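Local coordinates for protein ectonucleoside triphosphate diphosphohydrolase 4 (Homo sapiens, PDB 6WG5) that belongs to the GDA1/CD39 nucleoside phosphatase family, whose members share the two-lobed fold of the actin-like ATPase superfamily, at residues Val201-Ile205 with Glu235-Thr239; Ile214-Thr219 with Thr267-Tyr271; Phe56-Trp60 with Gln478-Ile484. All blocks are in the same frame, centred on the assembly; numbering follows the deposited sequence.

Interaction 1 of 3, residues Val201-Ile205 with Glu235-Thr239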
ATOM      1  N   VAL A 201     -11.190   7.929  18.601  1.00 30.74           N
ATOM      2  CA  VAL A 201     -11.765   8.944  17.729  1.00 29.75           C
ATOM      3  C   VAL A 201     -13.281   8.894  17.840  1.00 30.73           C
ATOM      4  O   VAL A 201     -13.872   7.881  18.220  1.00 35.74           O
ATOM      5  CB  VAL A 201     -11.345   8.764  16.253  1.00 28.28           C
ATOM      6  CG1 VAL A 201      -9.885   9.128  16.059  1.00 31.61           C
ATOM      7  CG2 VAL A 201     -11.606   7.337  15.799  1.00 27.17           C
ATOM      8  N   GLU A 202     -13.908  10.012  17.493  1.00 33.59           N
ATOM      9  CA  GLU A 202     -15.355  10.089  17.366  1.00 32.74           C
ATOM     10  C   GLU A 202     -15.726   9.848  15.906  1.00 36.63           C
ATOM     11  O   GLU A 202     -15.187  10.501  15.008  1.00 40.20           O
ATOM     12  CB  GLU A 202     -15.859  11.453  17.837  1.00 34.75           C
ATOM     13  CG  GLU A 202     -17.367  11.596  17.877  1.00 47.13           C
ATOM     14  CD  GLU A 202     -17.804  12.975  18.333  1.00 59.18           C
ATOM     15  OE1 GLU A 202     -16.922  13.808  18.634  1.00 67.12           O
ATOM     16  OE2 GLU A 202     -19.026  13.225  18.387  1.00 59.20           O
ATOM     17  N   VAL A 203     -16.637   8.904  15.674  1.00 28.42           N
ATOM     18  CA  VAL A 203     -16.985   8.456  14.331  1.00 28.40           C
ATOM     19  C   VAL A 203     -18.448   8.773  14.058  1.00 30.19           C
ATOM     20  O   VAL A 203     -19.309   8.576  14.922  1.00 31.26           O
ATOM     21  CB  VAL A 203     -16.720   6.946  14.161  1.00 27.48           C
ATOM     22  CG1 VAL A 203     -17.083   6.489  12.757  1.00 27.59           C
ATOM     23  CG2 VAL A 203     -15.268   6.626  14.470  1.00 26.22           C
ATOM     24  N   ASN A 204     -18.724   9.261  12.852  1.00 37.84           N
ATOM     25  CA  ASN A 204     -20.084   9.423  12.350  1.00 39.08           C
ATOM     26  C   ASN A 204     -20.313   8.340  11.303  1.00 39.25           C
ATOM     27  O   ASN A 204     -19.741   8.397  10.209  1.00 41.44           O
ATOM     28  CB  ASN A 204     -20.304  10.813  11.757  1.00 38.83           C
ATOM     29  CG  ASN A 204     -20.038  11.921  12.753  1.00 45.49           C
ATOM     30  OD1 ASN A 204     -19.218  12.805  12.508  1.00 48.40           O
ATOM     31  ND2 ASN A 204     -20.733  11.881  13.884  1.00 47.85           N
ATOM     32  N   ILE A 205     -21.134   7.356  11.641  1.00 44.81           N
ATOM     33  CA  ILE A 205     -21.402   6.257  10.710  1.00 45.25           C
ATOM     34  C   ILE A 205     -22.149   6.805   9.498  1.00 51.34           C
ATOM     35  O   ILE A 205     -23.111   7.575   9.665  1.00 48.80           O
ATOM     36  CB  ILE A 205     -22.207   5.156  11.403  1.00 43.74           C
ATOM     37  CG1 ILE A 205     -21.491   4.694  12.678  1.00 45.16           C
ATOM     38  CG2 ILE A 205     -22.425   3.980  10.462  1.00 47.13           C
ATOM     39  CD1 ILE A 205     -20.074   4.185  12.458  1.00 44.69           C
ATOM     40  N   GLU A 235      -8.766   6.652   7.148  1.00 22.77           N
ATOM     41  CA  GLU A 235     -10.159   6.676   7.559  1.00 20.47           C
ATOM     42  C   GLU A 235     -10.656   8.111   7.658  1.00 25.88           C
ATOM     43  O   GLU A 235      -9.925   9.009   8.084  1.00 28.58           O
ATOM     44  CB  GLU A 235     -10.330   5.976   8.908  1.00 21.91           C
ATOM     45  CG  GLU A 235     -11.756   6.002   9.443  1.00 24.93           C
ATOM     46  CD  GLU A 235     -11.873   5.419  10.838  1.00 26.33           C
ATOM     47  OE1 GLU A 235     -10.852   4.938  11.374  1.00 28.35           O
ATOM     48  OE2 GLU A 235     -12.990   5.450  11.400  1.00 27.62           O
ATOM     49  N   VAL A 236     -11.907   8.315   7.265  1.00 28.73           N
ATOM     50  CA  VAL A 236     -12.569   9.611   7.392  1.00 30.32           C
ATOM     51  C   VAL A 236     -13.622   9.478   8.487  1.00 34.69           C
ATOM     52  O   VAL A 236     -14.766   9.098   8.200  1.00 37.14           O
ATOM     53  CB  VAL A 236     -13.185  10.052   6.058  1.00 30.89           C
ATOM     54  CG1 VAL A 236     -13.782  11.445   6.179  1.00 31.88           C
ATOM     55  CG2 VAL A 236     -12.137  10.008   4.953  1.00 30.93           C
ATOM     56  N   PRO A 237     -13.289   9.767   9.750  1.00 39.02           N
ATOM     57  CA  PRO A 237     -14.243   9.458  10.829  1.00 40.25           C
ATOM     58  C   PRO A 237     -15.459  10.365  10.841  1.00 36.89           C
ATOM     59  O   PRO A 237     -16.575   9.890  11.085  1.00 33.68           O
ATOM     60  CB  PRO A 237     -13.402   9.626  12.107  1.00 36.22           C
ATOM     61  CG  PRO A 237     -11.980   9.799  11.650  1.00 37.89           C
ATOM     62  CD  PRO A 237     -12.047  10.355  10.274  1.00 35.79           C
ATOM     63  N   LYS A 238     -15.277  11.658  10.595  1.00 51.54           N
ATOM     64  CA  LYS A 238     -16.351  12.627  10.737  1.00 54.82           C
ATOM     65  C   LYS A 238     -17.118  12.799   9.433  1.00 55.69           C
ATOM     66  O   LYS A 238     -16.575  12.623   8.338  1.00 54.82           O
ATOM     67  CB  LYS A 238     -15.799  13.981  11.187  1.00 58.95           C
ATOM     68  CG  LYS A 238     -15.573  14.091  12.685  1.00 69.68           C
ATOM     69  CD  LYS A 238     -15.127  15.493  13.074  1.00 82.98           C
ATOM     70  CE  LYS A 238     -15.077  15.664  14.585  1.00 87.83           C
ATOM     71  NZ  LYS A 238     -13.883  16.443  15.023  1.00 88.48           N
ATOM     72  N   THR A 239     -18.397  13.147   9.566  1.00 58.50           N
ATOM     73  CA  THR A 239     -19.219  13.464   8.407  1.00 59.96           C
ATOM     74  C   THR A 239     -18.529  14.509   7.543  1.00 56.67           C
ATOM     75  O   THR A 239     -17.951  15.475   8.048  1.00 57.51           O
ATOM     76  CB  THR A 239     -20.590  13.978   8.858  1.00 61.31           C
ATOM     77  OG1 THR A 239     -21.222  12.999   9.693  1.00 64.57           O
ATOM     78  CG2 THR A 239     -21.484  14.266   7.658  1.00 61.55           C
TER

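Interaction 2 of 3, residues Ile214-Thr219 with Thr267-Tyr271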
ATOM      1  N   ILE A 214     -20.126   7.308  17.605  1.00 38.31           N
ATOM      2  CA  ILE A 214     -19.519   6.323  18.484  1.00 39.68           C
ATOM      3  C   ILE A 214     -18.065   6.712  18.734  1.00 39.75           C
ATOM      4  O   ILE A 214     -17.508   7.591  18.076  1.00 37.73           O
ATOM      5  CB  ILE A 214     -19.620   4.896  17.912  1.00 43.89           C
ATOM      6  CG1 ILE A 214     -18.904   4.809  16.562  1.00 45.07           C
ATOM      7  CG2 ILE A 214     -21.080   4.489  17.774  1.00 47.28           C
ATOM      8  CD1 ILE A 214     -18.754   3.396  16.047  1.00 47.10           C
ATOM      9  N   VAL A 215     -17.450   6.036  19.701  1.00 37.80           N
ATOM     10  CA  VAL A 215     -16.051   6.248  20.054  1.00 33.52           C
ATOM     11  C   VAL A 215     -15.356   4.894  20.012  1.00 31.31           C
ATOM     12  O   VAL A 215     -15.779   3.956  20.698  1.00 29.84           O
ATOM     13  CB  VAL A 215     -15.900   6.900  21.440  1.00 35.01           C
ATOM     14  CG1 VAL A 215     -14.431   7.080  21.796  1.00 35.83           C
ATOM     15  CG2 VAL A 215     -16.623   8.242  21.474  1.00 30.39           C
ATOM     16  N   ARG A 216     -14.302   4.789  19.206  1.00 24.55           N
ATOM     17  CA  ARG A 216     -13.554   3.547  19.064  1.00 26.68           C
ATOM     18  C   ARG A 216     -12.092   3.880  18.800  1.00 27.60           C
ATOM     19  O   ARG A 216     -11.716   5.048  18.659  1.00 29.61           O
ATOM     20  CB  ARG A 216     -14.131   2.677  17.943  1.00 26.41           C
ATOM     21  CG  ARG A 216     -14.105   3.346  16.584  1.00 28.89           C
ATOM     22  CD  ARG A 216     -14.722   2.477  15.498  1.00 26.44           C
ATOM     23  NE  ARG A 216     -14.628   3.131  14.195  1.00 28.62           N
ATOM     24  CZ  ARG A 216     -15.413   2.865  13.156  1.00 28.80           C
ATOM     25  NH1 ARG A 216     -15.238   3.521  12.016  1.00 27.94           N
ATOM     26  NH2 ARG A 216     -16.377   1.959  13.252  1.00 29.92           N
ATOM     27  N   LYS A 217     -11.266   2.837  18.728  1.00 24.89           N
ATOM     28  CA  LYS A 217      -9.838   3.016  18.493  1.00 24.37           C
ATOM     29  C   LYS A 217      -9.589   3.795  17.209  1.00 27.63           C
ATOM     30  O   LYS A 217     -10.185   3.511  16.167  1.00 29.76           O
ATOM     31  CB  LYS A 217      -9.136   1.662  18.401  1.00 22.95           C
ATOM     32  CG  LYS A 217      -8.825   0.998  19.723  1.00 24.90           C
ATOM     33  CD  LYS A 217      -7.933  -0.211  19.493  1.00 27.15           C
ATOM     34  CE  LYS A 217      -7.659  -0.974  20.773  1.00 33.77           C
ATOM     35  NZ  LYS A 217      -6.793  -2.160  20.516  1.00 38.38           N
ATOM     36  N   ARG A 218      -8.690   4.771  17.291  1.00 28.75           N
ATOM     37  CA  ARG A 218      -8.206   5.448  16.097  1.00 27.71           C
ATOM     38  C   ARG A 218      -7.443   4.470  15.214  1.00 24.12           C
ATOM     39  O   ARG A 218      -6.737   3.587  15.709  1.00 26.59           O
ATOM     40  CB  ARG A 218      -7.302   6.613  16.495  1.00 31.88           C
ATOM     41  CG  ARG A 218      -6.851   7.485  15.344  1.00 33.05           C
ATOM     42  CD  ARG A 218      -5.981   8.618  15.851  1.00 26.47           C
ATOM     43  NE  ARG A 218      -4.705   8.136  16.372  1.00 27.31           N
ATOM     44  CZ  ARG A 218      -3.843   8.885  17.052  1.00 27.80           C
ATOM     45  NH1 ARG A 218      -4.111  10.160  17.304  1.00 26.36           N
ATOM     46  NH2 ARG A 218      -2.708   8.357  17.485  1.00 29.82           N
ATOM     47  N   THR A 219      -7.589   4.626  13.901  1.00 21.54           N
ATOM     48  CA  THR A 219      -6.865   3.806  12.941  1.00 19.91           C
ATOM     49  C   THR A 219      -5.639   4.550  12.421  1.00 20.54           C
ATOM     50  O   THR A 219      -5.469   5.753  12.631  1.00 24.72           O
ATOM     51  CB  THR A 219      -7.769   3.402  11.772  1.00 22.21           C
ATOM     52  OG1 THR A 219      -8.312   4.575  11.150  1.00 26.31           O
ATOM     53  CG2 THR A 219      -8.899   2.500  12.248  1.00 22.41           C
ATOM     54  N   THR A 267     -22.727  -1.376  13.910  1.00 42.32           N
ATOM     55  CA  THR A 267     -21.932  -0.318  13.305  1.00 41.33           C
ATOM     56  C   THR A 267     -20.534  -0.187  13.891  1.00 34.28           C
ATOM     57  O   THR A 267     -19.760   0.649  13.412  1.00 33.49           O
ATOM     58  CB  THR A 267     -22.652   1.030  13.440  1.00 42.69           C
ATOM     59  OG1 THR A 267     -22.864   1.325  14.828  1.00 44.25           O
ATOM     60  CG2 THR A 267     -23.987   0.998  12.710  1.00 43.15           C
ATOM     61  N   GLU A 268     -20.183  -0.985  14.902  1.00 36.25           N
ATOM     62  CA  GLU A 268     -18.879  -0.836  15.543  1.00 33.15           C
ATOM     63  C   GLU A 268     -17.739  -0.971  14.542  1.00 30.49           C
ATOM     64  O   GLU A 268     -16.716  -0.292  14.678  1.00 32.33           O
ATOM     65  CB  GLU A 268     -18.720  -1.867  16.664  1.00 40.55           C
ATOM     66  CG  GLU A 268     -19.756  -1.748  17.775  1.00 56.33           C
ATOM     67  CD  GLU A 268     -21.032  -2.518  17.477  1.00 65.37           C
ATOM     68  OE1 GLU A 268     -20.961  -3.759  17.343  1.00 71.54           O
ATOM     69  OE2 GLU A 268     -22.103  -1.884  17.368  1.00 60.74           O
ATOM     70  N   HIS A 269     -17.895  -1.828  13.530  1.00 28.64           N
ATOM     71  CA  HIS A 269     -16.850  -2.083  12.547  1.00 26.92           C
ATOM     72  C   HIS A 269     -17.178  -1.506  11.171  1.00 30.89           C
ATOM     73  O   HIS A 269     -16.654  -1.990  10.162  1.00 25.51           O
ATOM     74  CB  HIS A 269     -16.592  -3.586  12.431  1.00 29.33           C
ATOM     75  CG  HIS A 269     -15.939  -4.182  13.636  1.00 38.82           C
ATOM     76  ND1 HIS A 269     -14.726  -3.744  14.121  1.00 39.28           N
ATOM     77  CD2 HIS A 269     -16.324  -5.195  14.449  1.00 43.72           C
ATOM     78  CE1 HIS A 269     -14.395  -4.455  15.183  1.00 39.79           C
ATOM     79  NE2 HIS A 269     -15.347  -5.343  15.403  1.00 41.76           N
ATOM     80  N   VAL A 270     -18.036  -0.491  11.104  1.00 28.17           N
ATOM     81  CA  VAL A 270     -18.302   0.218   9.856  1.00 28.23           C
ATOM     82  C   VAL A 270     -17.281   1.340   9.715  1.00 27.86           C
ATOM     83  O   VAL A 270     -17.136   2.176  10.615  1.00 27.30           O
ATOM     84  CB  VAL A 270     -19.739   0.768   9.828  1.00 29.33           C
ATOM     85  CG1 VAL A 270     -19.960   1.641   8.597  1.00 29.43           C
ATOM     86  CG2 VAL A 270     -20.739  -0.373   9.845  1.00 30.25           C
ATOM     87  N   TYR A 271     -16.578   1.363   8.584  1.00 32.55           N
ATOM     88  CA  TYR A 271     -15.513   2.325   8.347  1.00 29.56           C
ATOM     89  C   TYR A 271     -15.699   3.013   7.003  1.00 27.83           C
ATOM     90  O   TYR A 271     -16.159   2.397   6.037  1.00 28.04           O
ATOM     91  CB  TYR A 271     -14.133   1.649   8.370  1.00 30.95           C
ATOM     92  CG  TYR A 271     -13.727   1.141   9.730  1.00 27.87           C
ATOM     93  CD1 TYR A 271     -13.060   1.962  10.625  1.00 23.89           C
ATOM     94  CD2 TYR A 271     -14.011  -0.160  10.120  1.00 26.23           C
ATOM     95  CE1 TYR A 271     -12.692   1.507  11.871  1.00 26.95           C
ATOM     96  CE2 TYR A 271     -13.645  -0.627  11.365  1.00 27.02           C
ATOM     97  CZ  TYR A 271     -12.986   0.212  12.237  1.00 26.32           C
ATOM     98  OH  TYR A 271     -12.617  -0.242  13.482  1.00 28.89           O
TER
HETATM   99  O   HOH W   1     -11.058   1.049  15.296  1.00 26.11           O

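Interaction 3 of 3, residues Phe56-Trp60 with Gln478-Ile484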
ATOM      1  N   PHE A  56      -0.855 -17.212  -0.448  1.00 54.69           N
ATOM      2  CA  PHE A  56      -0.729 -17.152   1.002  1.00 49.45           C
ATOM      3  C   PHE A  56      -1.791 -18.045   1.620  1.00 49.63           C
ATOM      4  O   PHE A  56      -2.961 -17.979   1.231  1.00 50.52           O
ATOM      5  CB  PHE A  56      -0.896 -15.719   1.526  1.00 49.92           C
ATOM      6  CG  PHE A  56       0.050 -14.727   0.911  1.00 51.83           C
ATOM      7  CD1 PHE A  56       1.193 -14.331   1.584  1.00 50.62           C
ATOM      8  CD2 PHE A  56      -0.211 -14.181  -0.334  1.00 53.31           C
ATOM      9  CE1 PHE A  56       2.061 -13.416   1.022  1.00 49.24           C
ATOM     10  CE2 PHE A  56       0.654 -13.266  -0.900  1.00 51.60           C
ATOM     11  CZ  PHE A  56       1.791 -12.883  -0.222  1.00 48.09           C
ATOM     12  N   VAL A  57      -1.388 -18.875   2.576  1.00 43.90           N
ATOM     13  CA  VAL A  57      -2.318 -19.690   3.349  1.00 41.65           C
ATOM     14  C   VAL A  57      -2.481 -19.042   4.715  1.00 38.43           C
ATOM     15  O   VAL A  57      -1.496 -18.829   5.433  1.00 38.61           O
ATOM     16  CB  VAL A  57      -1.832 -21.141   3.479  1.00 44.25           C
ATOM     17  CG1 VAL A  57      -2.825 -21.964   4.294  1.00 44.94           C
ATOM     18  CG2 VAL A  57      -1.632 -21.762   2.105  1.00 45.25           C
ATOM     19  N   TYR A  58      -3.721 -18.725   5.070  1.00 35.07           N
ATOM     20  CA  TYR A  58      -4.054 -18.171   6.371  1.00 36.68           C
ATOM     21  C   TYR A  58      -4.883 -19.176   7.156  1.00 40.62           C
ATOM     22  O   TYR A  58      -5.683 -19.922   6.587  1.00 48.04           O
ATOM     23  CB  TYR A  58      -4.833 -16.860   6.231  1.00 37.70           C
ATOM     24  CG  TYR A  58      -4.065 -15.767   5.527  1.00 35.42           C
ATOM     25  CD1 TYR A  58      -3.224 -14.919   6.234  1.00 33.91           C
ATOM     26  CD2 TYR A  58      -4.180 -15.585   4.158  1.00 36.55           C
ATOM     27  CE1 TYR A  58      -2.519 -13.921   5.597  1.00 34.08           C
ATOM     28  CE2 TYR A  58      -3.479 -14.588   3.511  1.00 37.80           C
ATOM     29  CZ  TYR A  58      -2.649 -13.759   4.237  1.00 34.76           C
ATOM     30  OH  TYR A  58      -1.948 -12.763   3.599  1.00 38.52           O
ATOM     31  N   CYS A  59      -4.682 -19.190   8.469  1.00 45.40           N
ATOM     32  CA  CYS A  59      -5.454 -20.039   9.358  1.00 44.56           C
ATOM     33  C   CYS A  59      -5.928 -19.222  10.551  1.00 41.33           C
ATOM     34  O   CYS A  59      -5.437 -18.121  10.813  1.00 41.93           O
ATOM     35  CB  CYS A  59      -4.640 -21.252   9.830  1.00 48.96           C
ATOM     36  SG  CYS A  59      -3.095 -20.842  10.671  1.00 50.34           S
ATOM     37  N   TRP A  60      -6.904 -19.774  11.270  1.00 35.21           N
ATOM     38  CA  TRP A  60      -7.449 -19.120  12.451  1.00 36.84           C
ATOM     39  C   TRP A  60      -8.129 -20.170  13.314  1.00 38.71           C
ATOM     40  O   TRP A  60      -8.608 -21.180  12.788  1.00 41.96           O
ATOM     41  CB  TRP A  60      -8.445 -18.016  12.068  1.00 36.34           C
ATOM     42  CG  TRP A  60      -9.544 -18.466  11.146  1.00 33.60           C
ATOM     43  CD1 TRP A  60     -10.756 -18.984  11.504  1.00 38.45           C
ATOM     44  CD2 TRP A  60      -9.533 -18.427   9.714  1.00 33.77           C
ATOM     45  NE1 TRP A  60     -11.497 -19.272  10.383  1.00 37.84           N
ATOM     46  CE2 TRP A  60     -10.769 -18.939   9.272  1.00 36.47           C
ATOM     47  CE3 TRP A  60      -8.597 -18.007   8.763  1.00 34.64           C
ATOM     48  CZ2 TRP A  60     -11.093 -19.045   7.921  1.00 36.54           C
ATOM     49  CZ3 TRP A  60      -8.920 -18.114   7.422  1.00 33.87           C
ATOM     50  CH2 TRP A  60     -10.156 -18.628   7.014  1.00 37.05           C
ATOM     51  N   GLN A 478       0.642  -7.390   4.387  1.00 58.73           N
ATOM     52  CA  GLN A 478      -0.030  -8.234   3.407  1.00 61.31           C
ATOM     53  C   GLN A 478      -1.410  -7.648   3.134  1.00 51.91           C
ATOM     54  O   GLN A 478      -2.314  -7.772   3.966  1.00 55.20           O
ATOM     55  CB  GLN A 478      -0.157  -9.671   3.914  1.00 70.36           C
ATOM     56  CG  GLN A 478       1.067 -10.219   4.632  1.00 75.28           C
ATOM     57  CD  GLN A 478       2.251 -10.419   3.709  1.00 80.80           C
ATOM     58  OE1 GLN A 478       2.196 -10.086   2.526  1.00 82.68           O
ATOM     59  NE2 GLN A 478       3.333 -10.970   4.249  1.00 85.56           N
ATOM     60  N   TRP A 479      -1.581  -7.013   1.972  1.00 32.74           N
ATOM     61  CA  TRP A 479      -2.931  -6.621   1.579  1.00 30.17           C
ATOM     62  C   TRP A 479      -3.813  -7.847   1.397  1.00 29.75           C
ATOM     63  O   TRP A 479      -5.036  -7.759   1.552  1.00 30.20           O
ATOM     64  CB  TRP A 479      -2.912  -5.770   0.304  1.00 33.73           C
ATOM     65  CG  TRP A 479      -2.569  -6.495  -0.974  1.00 31.51           C
ATOM     66  CD1 TRP A 479      -1.369  -6.487  -1.621  1.00 34.85           C
ATOM     67  CD2 TRP A 479      -3.444  -7.311  -1.767  1.00 36.18           C
ATOM     68  NE1 TRP A 479      -1.438  -7.251  -2.761  1.00 40.13           N
ATOM     69  CE2 TRP A 479      -2.700  -7.768  -2.873  1.00 40.31           C
ATOM     70  CE3 TRP A 479      -4.781  -7.703  -1.646  1.00 37.55           C
ATOM     71  CZ2 TRP A 479      -3.248  -8.597  -3.849  1.00 44.48           C
ATOM     72  CZ3 TRP A 479      -5.321  -8.526  -2.618  1.00 41.83           C
ATOM     73  CH2 TRP A 479      -4.556  -8.963  -3.705  1.00 45.24           C
ATOM     74  N   THR A 480      -3.213  -8.999   1.089  1.00 32.40           N
ATOM     75  CA  THR A 480      -3.975 -10.241   1.032  1.00 37.12           C
ATOM     76  C   THR A 480      -4.577 -10.586   2.390  1.00 36.42           C
ATOM     77  O   THR A 480      -5.610 -11.262   2.458  1.00 34.08           O
ATOM     78  CB  THR A 480      -3.086 -11.384   0.541  1.00 38.34           C
ATOM     79  OG1 THR A 480      -1.907 -11.463   1.353  1.00 40.01           O
ATOM     80  CG2 THR A 480      -2.685 -11.167  -0.913  1.00 39.83           C
ATOM     81  N   LEU A 481      -3.947 -10.135   3.478  1.00 32.03           N
ATOM     82  CA  LEU A 481      -4.501 -10.374   4.807  1.00 31.29           C
ATOM     83  C   LEU A 481      -5.794  -9.596   5.012  1.00 31.19           C
ATOM     84  O   LEU A 481      -6.754 -10.116   5.594  1.00 35.64           O
ATOM     85  CB  LEU A 481      -3.475 -10.001   5.876  1.00 32.20           C
ATOM     86  CG  LEU A 481      -3.939 -10.103   7.328  1.00 31.19           C
ATOM     87  CD1 LEU A 481      -4.415 -11.509   7.656  1.00 32.12           C
ATOM     88  CD2 LEU A 481      -2.814  -9.685   8.259  1.00 31.59           C
ATOM     89  N   GLY A 482      -5.838  -8.345   4.555  1.00 28.19           N
ATOM     90  CA  GLY A 482      -7.081  -7.596   4.612  1.00 26.98           C
ATOM     91  C   GLY A 482      -8.144  -8.177   3.706  1.00 26.84           C
ATOM     92  O   GLY A 482      -9.339  -8.073   3.998  1.00 29.92           O
ATOM     93  N   ALA A 483      -7.731  -8.797   2.598  1.00 28.74           N
ATOM     94  CA  ALA A 483      -8.690  -9.421   1.694  1.00 28.72           C
ATOM     95  C   ALA A 483      -9.346 -10.632   2.346  1.00 28.92           C
ATOM     96  O   ALA A 483     -10.577 -10.729   2.397  1.00 28.57           O
ATOM     97  CB  ALA A 483      -7.995  -9.819   0.391  1.00 29.85           C
ATOM     98  N   ILE A 484      -8.538 -11.568   2.849  1.00 32.46           N
ATOM     99  CA  ILE A 484      -9.097 -12.741   3.518  1.00 33.43           C
ATOM    100  C   ILE A 484      -9.952 -12.313   4.703  1.00 32.93           C
ATOM    101  O   ILE A 484     -11.007 -12.898   4.972  1.00 37.11           O
ATOM    102  CB  ILE A 484      -7.971 -13.703   3.948  1.00 35.73           C
ATOM    103  CG1 ILE A 484      -8.549 -15.027   4.449  1.00 39.92           C
ATOM    104  CG2 ILE A 484      -7.097 -13.080   5.028  1.00 34.48           C
ATOM    105  CD1 ILE A 484      -8.883 -15.997   3.348  1.00 42.09           C
TER

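Interaction 1 of 3, residues Val201-Ile205 with Glu235-Thr239
Asn204 meets the 235-239 loop twice, once with its backbone and once with its side chain. Asn204 N donates to Pro237 O at 2.9 Å, and the bond is almost straight (175° at the hydrogen). Asn204 OD1 in turn accepts from Thr239 N at 3.1 Å. That donor approaches from the side of the C=O bond, at 117°, and only slightly tilted from the amide plane. The first torsion of Asn204 (chi1 -58°) swings the amide to the side of the backbone N, and both reach the same loop. The two bonds flank Lys238, whose CA lies 3.4 Å from Asn204 OD1. The side chain of Thr239 crosses that of Asn204 at about a right angle.

Pro237 O also takes a CA-H...O contact from Val203 CA at 3.6 Å. The proline ring touches the strand with Pro237 CB, 3.5 Å from Glu202 O. Val203 CG2 is 4.3 Å from Pro237 CB, a loose apolar contact. Val203 CG2 is also 4.0 Å from Glu235 OE2. The Glu235 side chain is extended; its OE2 makes a salt bridge to Arg216 and its OE1 a hydrogen bond to Thr219.

The contact joins the end of strand 200-203 to the loop between strand 229-235 and helix 245-254. Strand 200-203 pairs antiparallel with strand 214-217, and Val236 is tied by backbone bonding to Arg272 of strand 270-279.

Interaction 2 of 3, residues Ile214-Thr219 with Thr267-Tyr271
Arg216 stacks on Tyr271 in a cation-pi contact that links a two-stranded antiparallel sheet to the start of strand 270-279. The strand is led in by a type I beta turn from Thr267 to Val270.

The direct hydrogen bonds between the segments all come from the guanidinium. NH1 and NH2 of Arg216 both donate to Val270 O, at 2.7 and 2.8 Å. This is an end-on grip on one atom, lying in the guanidinium plane. Both nitrogens reach the carbonyl from the same face. Arg216 NH2 also donates to Glu268 O at 2.7 Å, from above the plane of that carbonyl. The charge has a further partner in Glu235, which makes a salt bridge to NH1.

The stack is offset toward the ring rim. Arg216 CZ lies 3.7 Å from the centroid of the Tyr271 ring, with the two planes 27° apart. The arginine chain is extended from CG to NE, which carries its flat end out to the ring.

Carbon contacts add little: Thr219 CG2 is 3.9 Å from Tyr271 CE1, and Ile214 CD1 is 3.9 Å from Thr267 O.

One water lies in plane at the ring edge, accepting from Tyr271 OH at 2.7 Å and donating to Lys217 O at 2.8 Å.

Interaction 3 of 3, residues Phe56-Trp60 with Gln478-Ile484
Two first torsions bring Tyr58 and Thr480 together. In Tyr58, chi1 of -62° sets CG beside the backbone N and sends the ring from the strand to the helix. In Thr480, chi1 of 54° puts OG1 between the backbone N and the carbonyl carbon, facing the strand. Tyr58 OH and Thr480 OG1 are hydrogen-bonded at 2.6 Å, and either could be the donor. OG1 lies near the plane of the tyrosine ring, at its edge. Thr480 OG1 also sits over one face of the Phe56 ring, offset toward the rim, 3.6 Å from CD2 of Phe56. This oxygen thus has a hydroxyl on one side and a ring face on another.

The contact lays the N-terminal part of helix 479-487 against strand 53-61, which belongs to the mixed sheet of one lobe of the actin-like fold. The axes of the short segments pass 10.0 Å apart and lie at 49°. The strand residues that face the helix alternate: Phe56, Tyr58 and Trp60.

Ile484 packs on the tyrosine through CG2, which makes a CH-pi contact over one ring face, 4.1 Å from the Tyr58 centroid. Leu481 CD1 comes obliquely to Tyr58 CE1 at 3.7 Å. Further along the strand, Ile484 CG1 reaches Trp60 CZ3 at 4.3 Å. The helix also meets helix 172-186: Trp479 and Ala483 touch Tyr178, and Leu481 touches Val186.

Interactions 1 and 2 are neighbours, with centres about 8 Å apart, and both hold the two-stranded sheet of 200-203 and 214-217 against the rest of the chain. Glu235 and Thr219 bond across from one to the other. Both are only partly buried. Bonds to backbone atoms run through both, and interaction 2 adds a guanidinium stacked on a tyrosine ring. In interaction 1 an amide and the backbone make these bonds, while in interaction 2 it falls to the charged guanidinium. Interaction 3 is a buried contact of strand and helix in a different part of the fold, about 22 Å from interaction 2 between centres. Its chemistry is mostly aromatic and aliphatic, with one hydroxyl pair.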